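Local atomic coordinates of CRISPR-associated endoribonuclease Cas2 2 (Sulfolobus solfataricus, PDB entry 3EXC), a protein that cuts single-stranded RNA as a magnesium-dependent endoribonuclease and serves in CRISPR antiviral defence, working as a homodimer that joins a Cas1 homodimer. Residues M4-V9 against K48-V53; V8-S13 against N23-L28. The protein carries 2 engineered substitutions. All coordinates share one frame; numbering follows the deposited sequence.

Both contacts start from strand 5-11, an inner strand of the four-stranded antiparallel sheet, and their centres lie about 9 Å apart on its helix-bearing face. In interaction 2 the strand meets helix 15-27, which follows it directly in the chain; in interaction 1 it meets helix 47-57, which comes after the hairpin of strands 31-34 and 37-41. Val8 belongs to both, sending one methyl to each helix. The helices also touch each other, where Leu50 CD1 lies 3.9 Å from Leu25 CD2, so the two contacts are parts of one hydrophobic core. On the strand's reverse side Leu7 and Val9 pack on their counterparts in the second subunit; farther along lie the sodium ion and Asp11.

Interaction 1. Residues M4-V9 against K48-V53; sequences MKLLVV and KDLVRV
This is a small, wholly apolar helix-on-sheet contact in the buried core, where Leu50 of helix 47-57 comes down onto Leu6 and Val8 of strand 5-11. No hydrogen bond crosses it. The backbones stand well apart, with Val8 CA and Leu50 CA separated by 9.6 Å, and the side chains bridge that distance. Leu6 and Leu50 meet tip to tip through one methyl each: Leu6 CD2 is 3.8 Å from Leu50 CD2. The same Leu50 methyl also approaches the valine: Val8 CG2 is 4.3 Å from Leu50 CD2, a looser touch. Leu50 CD2 thus serves both strand residues. On the strand side, Leu6 has its CG set between its own N and carbonyl carbon (chi1 54°), an unusual choice for leucine, and from there CD2 reaches up to the helix.

Leu6 and Val8 are two apart in an extended strand, which is why both face the helix while Leu7, between them, faces the other way and packs against Leu7 of the second subunit. Neighbours of the same chain complete the packing: Leu30 touches both strand residues, Ile67 touches Leu6 and Val65 touches Val8, while Leu25 and Leu28 both meet the other methyl of Leu50, CD1. With so little surface shared directly, 93 Å² in all, the contact is one piece of a larger core. Packing of this kind, with a helix laid on one face of an antiparallel sheet whose other face meets a partner subunit, belongs to the ferredoxin-like fold of the Cas2 dimer.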
loop_
_atom_site.group_PDB
_atom_site.type_symbol
_atom_site.label_atom_id
_atom_site.label_comp_id
_atom_site.label_asym_id
_atom_site.label_seq_id
_atom_site.Cartn_x
_atom_site.Cartn_y
_atom_site.Cartn_z
HETATM N N MSE A 4 -0.816 17.944 -0.342
HETATM C CA MSE A 4 -0.523 16.839 -1.309
HETATM C C MSE A 4 0.430 15.689 -0.794
HETATM O O MSE A 4 1.615 15.933 -0.550
HETATM C CB MSE A 4 0.061 17.467 -2.602
HETATM C CG MSE A 4 -0.929 17.693 -3.791
HETATM SE SE MSE A 4 -2.343 16.238 -3.980
HETATM C CE MSE A 4 -3.879 16.983 -2.870
ATOM N N LYS A 5 -0.069 14.459 -0.646
ATOM C CA LYS A 5 0.749 13.336 -0.228
ATOM C C LYS A 5 0.989 12.320 -1.326
ATOM O O LYS A 5 0.367 12.331 -2.383
ATOM C CB LYS A 5 0.074 12.594 0.911
ATOM C CG LYS A 5 -0.323 13.482 1.959
ATOM C CD LYS A 5 0.239 12.934 3.186
ATOM C CE LYS A 5 1.438 13.727 3.601
ATOM N NZ LYS A 5 2.263 12.715 4.235
ATOM N N LEU A 6 1.867 11.378 -1.058
ATOM C CA LEU A 6 1.865 10.196 -1.866
ATOM C C LEU A 6 2.254 9.036 -1.092
ATOM O O LEU A 6 2.872 9.163 -0.061
ATOM C CB LEU A 6 2.724 10.351 -3.118
ATOM C CG LEU A 6 4.152 10.766 -3.042
ATOM C CD1 LEU A 6 4.876 9.704 -2.340
ATOM C CD2 LEU A 6 4.550 10.823 -4.493
ATOM N N LEU A 7 1.795 7.888 -1.567
ATOM C CA LEU A 7 2.113 6.580 -1.024
ATOM C C LEU A 7 2.902 5.840 -2.069
ATOM O O LEU A 7 2.561 5.910 -3.269
ATOM C CB LEU A 7 0.881 5.713 -0.912
ATOM C CG LEU A 7 -0.155 6.164 0.045
ATOM C CD1 LEU A 7 -1.333 5.170 -0.172
ATOM C CD2 LEU A 7 0.518 5.956 1.377
ATOM N N VAL A 8 3.906 5.120 -1.605
ATOM C CA VAL A 8 4.580 4.177 -2.451
ATOM C C VAL A 8 4.366 2.844 -1.779
ATOM O O VAL A 8 4.756 2.659 -0.619
ATOM C CB VAL A 8 6.063 4.454 -2.452
ATOM C CG1 VAL A 8 6.768 3.452 -3.337
ATOM C CG2 VAL A 8 6.246 5.839 -2.988
ATOM N N VAL A 9 3.770 1.920 -2.495
ATOM C CA VAL A 9 3.531 0.596 -2.036
ATOM C C VAL A 9 4.271 -0.350 -2.976
ATOM O O VAL A 9 4.096 -0.333 -4.200
ATOM C CB VAL A 9 1.985 0.318 -2.101
ATOM C CG1 VAL A 9 1.629 -1.076 -1.604
ATOM C CG2 VAL A 9 1.264 1.344 -1.222
ATOM N N LYS A 48 9.904 13.069 -10.687
ATOM C CA LYS A 48 10.648 12.436 -11.767
ATOM C C LYS A 48 11.806 11.597 -11.226
ATOM O O LYS A 48 12.091 10.515 -11.758
ATOM C CB LYS A 48 11.128 13.496 -12.747
ATOM C CG LYS A 48 11.308 12.981 -14.168
ATOM C CD LYS A 48 10.039 12.293 -14.788
ATOM C CE LYS A 48 10.319 11.943 -16.278
ATOM N NZ LYS A 48 11.144 13.057 -16.942
ATOM N N ASP A 49 12.429 12.084 -10.146
ATOM C CA ASP A 49 13.473 11.342 -9.447
ATOM C C ASP A 49 13.003 10.115 -8.720
ATOM O O ASP A 49 13.702 9.099 -8.742
ATOM C CB ASP A 49 14.241 12.223 -8.488
ATOM C CG ASP A 49 15.298 12.994 -9.193
ATOM O OD1 ASP A 49 16.129 13.616 -8.509
ATOM O OD2 ASP A 49 15.314 12.969 -10.455
ATOM N N LEU A 50 11.835 10.227 -8.070
ATOM C CA LEU A 50 11.154 9.103 -7.445
ATOM C C LEU A 50 10.929 7.946 -8.440
ATOM O O LEU A 50 11.314 6.806 -8.182
ATOM C CB LEU A 50 9.828 9.529 -6.791
ATOM C CG LEU A 50 9.044 8.416 -6.128
ATOM C CD1 LEU A 50 9.905 7.845 -5.059
ATOM C CD2 LEU A 50 7.758 8.965 -5.514
ATOM N N VAL A 51 10.331 8.240 -9.580
ATOM C CA VAL A 51 10.078 7.215 -10.553
ATOM C C VAL A 51 11.380 6.610 -11.055
ATOM O O VAL A 51 11.475 5.380 -11.151
ATOM C CB VAL A 51 9.198 7.758 -11.695
ATOM C CG1 VAL A 51 9.073 6.774 -12.835
ATOM C CG2 VAL A 51 7.800 8.121 -11.151
ATOM N N ARG A 52 12.386 7.442 -11.343
ATOM C CA ARG A 52 13.676 6.938 -11.834
ATOM C C ARG A 52 14.280 6.015 -10.767
ATOM O O ARG A 52 14.681 4.900 -11.050
ATOM C CB ARG A 52 14.616 8.084 -12.218
ATOM C CG ARG A 52 15.275 7.964 -13.627
ATOM C CD ARG A 52 16.755 8.468 -13.663
ATOM N NE ARG A 52 17.190 9.360 -12.535
ATOM C CZ ARG A 52 18.373 10.023 -12.479
ATOM N NH1 ARG A 52 18.650 10.789 -11.425
ATOM N NH2 ARG A 52 19.288 9.926 -13.478
ATOM N N VAL A 53 14.288 6.421 -9.513
ATOM C CA VAL A 53 14.810 5.550 -8.462
ATOM C C VAL A 53 14.137 4.195 -8.404
ATOM O O VAL A 53 14.798 3.151 -8.360
ATOM C CB VAL A 53 14.648 6.218 -7.091
ATOM C CG1 VAL A 53 14.640 5.185 -5.898
ATOM C CG2 VAL A 53 15.660 7.338 -6.932
#

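Interaction 2. Residues V8-S13 against N23-L28; sequences VVYDVS and NNLKKL. With NA (sodium ion), chain C.
Leu25 is the centre of this contact: with one methyl, CD1, it touches both Val8 and Tyr10 of the neighbouring strand. Its CG lies anti to its carbonyl carbon (chi1 -57°) and CD1 carries the chain on in extended form, so the leucine projects from helix 15-27 down to the sheet. Val8 answers tip to tip, and Val8 CG1 sits 4.0 Å from Leu25 CD1.

Tyr10 meets the leucine differently. Its ring and the leucine run past each other in opposite directions, and the closest approach is Tyr10 CE1 to Leu25 CD1 at 3.7 Å, made obliquely to the ring plane. Tyr10 CG stands between its own N and carbonyl carbon (chi1 52°), and from there the ring runs along helix 15-27, against Arg18, Leu21 and Ala22, with Phe38 of strand 37-41 packing on both Tyr10 and Leu25. All three touching residues are buried, and no hydrogen bond joins the segments.

The backbone of the same tyrosine has a separate task. Tyr10 O binds the sodium ion at 2.8 Å, beside water 1 and water 2, the latter at 2.7 Å from the sodium; Gln34 of the second subunit contributes OE1 to this ion. Next along the strand, Asp11 OD2 is hydrogen-bonded to the backbone N of Arg35 of the second subunit. Asp11 is the predicted catalytic magnesium ligand. The contact thus belongs to the first beta-alpha unit of the ferredoxin-like fold, in which helix 15-27 packs on the strand that ends at the probable active site of Cas2, at the dimer interface.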
loop_
_atom_site.group_PDB
_atom_site.type_symbol
_atom_site.label_atom_id
_atom_site.label_comp_id
_atom_site.label_asym_id
_atom_site.label_seq_id
_atom_site.Cartn_x
_atom_site.Cartn_y
_atom_site.Cartn_z
ATOM N N VAL A 8 3.906 5.120 -1.605
ATOM C CA VAL A 8 4.580 4.177 -2.451
ATOM C C VAL A 8 4.366 2.844 -1.779
ATOM O O VAL A 8 4.756 2.659 -0.619
ATOM C CB VAL A 8 6.063 4.454 -2.452
ATOM C CG1 VAL A 8 6.768 3.452 -3.337
ATOM C CG2 VAL A 8 6.246 5.839 -2.988
ATOM N N VAL A 9 3.770 1.920 -2.495
ATOM C CA VAL A 9 3.531 0.596 -2.036
ATOM C C VAL A 9 4.271 -0.350 -2.976
ATOM O O VAL A 9 4.096 -0.333 -4.200
ATOM C CB VAL A 9 1.985 0.318 -2.101
ATOM C CG1 VAL A 9 1.629 -1.076 -1.604
ATOM C CG2 VAL A 9 1.264 1.344 -1.222
ATOM N N TYR A 10 5.048 -1.270 -2.435
ATOM C CA TYR A 10 5.813 -2.168 -3.327
ATOM C C TYR A 10 5.690 -3.703 -3.027
ATOM O O TYR A 10 5.365 -4.177 -1.885
ATOM C CB TYR A 10 7.275 -1.695 -3.437
ATOM C CG TYR A 10 7.969 -1.481 -2.122
ATOM C CD1 TYR A 10 7.888 -0.263 -1.462
ATOM C CD2 TYR A 10 8.722 -2.509 -1.517
ATOM C CE1 TYR A 10 8.517 -0.080 -0.195
ATOM C CE2 TYR A 10 9.364 -2.326 -0.275
ATOM C CZ TYR A 10 9.247 -1.091 0.361
ATOM O OH TYR A 10 9.859 -0.864 1.570
ATOM N N ASP A 11 5.991 -4.484 -4.062
ATOM C CA ASP A 11 5.953 -5.925 -4.023
ATOM C C ASP A 11 7.243 -6.286 -4.790
ATOM O O ASP A 11 7.298 -6.375 -6.033
ATOM C CB ASP A 11 4.622 -6.362 -4.678
ATOM C CG ASP A 11 4.551 -7.865 -5.002
ATOM O OD1 ASP A 11 5.569 -8.597 -4.775
ATOM O OD2 ASP A 11 3.464 -8.312 -5.536
ATOM N N VAL A 12 8.322 -6.405 -4.031
ATOM C CA VAL A 12 9.596 -6.632 -4.595
ATOM C C VAL A 12 10.076 -8.019 -4.175
ATOM O O VAL A 12 10.341 -8.217 -2.997
ATOM C CB VAL A 12 10.595 -5.576 -4.111
ATOM C CG1 VAL A 12 11.984 -5.974 -4.505
ATOM C CG2 VAL A 12 10.225 -4.196 -4.714
ATOM N N SER A 13 10.173 -8.966 -5.123
ATOM C CA SER A 13 10.611 -10.350 -4.804
ATOM C C SER A 13 12.009 -10.504 -4.202
ATOM O O SER A 13 12.120 -11.050 -3.115
ATOM C CB SER A 13 10.406 -11.325 -5.973
ATOM O OG SER A 13 9.036 -11.738 -5.964
ATOM N N ASN A 23 15.700 1.807 1.582
ATOM C CA ASN A 23 16.785 2.747 1.931
ATOM C C ASN A 23 16.713 4.005 1.118
ATOM O O ASN A 23 16.913 5.102 1.651
ATOM C CB ASN A 23 18.192 2.145 1.715
ATOM C CG ASN A 23 18.571 1.135 2.778
ATOM O OD1 ASN A 23 17.840 0.948 3.780
ATOM N ND2 ASN A 23 19.676 0.430 2.551
ATOM N N ASN A 24 16.471 3.836 -0.183
ATOM C CA ASN A 24 16.353 4.996 -1.073
ATOM C C ASN A 24 15.123 5.865 -0.921
ATOM O O ASN A 24 15.195 7.093 -0.996
ATOM C CB ASN A 24 16.558 4.581 -2.496
ATOM C CG ASN A 24 18.039 4.471 -2.820
ATOM O OD1 ASN A 24 18.656 3.391 -2.654
ATOM N ND2 ASN A 24 18.642 5.621 -3.189
ATOM N N LEU A 25 13.995 5.229 -0.701
ATOM C CA LEU A 25 12.784 5.961 -0.285
ATOM C C LEU A 25 13.011 6.807 1.016
ATOM O O LEU A 25 12.556 7.931 1.067
ATOM C CB LEU A 25 11.574 4.981 -0.167
ATOM C CG LEU A 25 11.169 4.134 -1.381
ATOM C CD1 LEU A 25 9.988 3.218 -1.019
ATOM C CD2 LEU A 25 10.794 5.059 -2.511
ATOM N N LYS A 26 13.701 6.293 2.045
ATOM C CA LYS A 26 13.984 7.128 3.220
ATOM C C LYS A 26 14.841 8.317 2.758
ATOM O O LYS A 26 14.563 9.462 3.115
ATOM C CB LYS A 26 14.754 6.389 4.325
ATOM C CG LYS A 26 13.960 5.322 5.023
ATOM C CD LYS A 26 14.898 4.563 6.012
ATOM C CE LYS A 26 14.657 2.986 6.068
ATOM N NZ LYS A 26 13.456 2.454 6.857
ATOM N N LYS A 27 15.865 8.053 1.935
ATOM C CA LYS A 27 16.788 9.114 1.532
ATOM C C LYS A 27 16.063 10.264 0.860
ATOM O O LYS A 27 16.432 11.417 1.078
ATOM C CB LYS A 27 17.910 8.603 0.618
ATOM C CG LYS A 27 19.012 7.782 1.312
ATOM C CD LYS A 27 20.082 7.268 0.288
ATOM C CE LYS A 27 20.137 8.122 -0.998
ATOM N NZ LYS A 27 21.544 8.290 -1.536
ATOM N N LEU A 28 15.040 9.960 0.059
ATOM C CA LEU A 28 14.274 11.009 -0.629
ATOM C C LEU A 28 13.293 11.689 0.328
ATOM O O LEU A 28 12.370 12.401 -0.144
ATOM C CB LEU A 28 13.471 10.448 -1.829
ATOM C CG LEU A 28 14.129 9.631 -2.945
ATOM C CD1 LEU A 28 13.165 9.417 -4.053
ATOM C CD2 LEU A 28 15.324 10.323 -3.478
HETATM NA NA NA C . 2.779 -5.209 -1.483
HETATM O O HOH W 1 2.286 -3.622 0.790
HETATM O O HOH W 2 4.579 -6.761 -0.155
#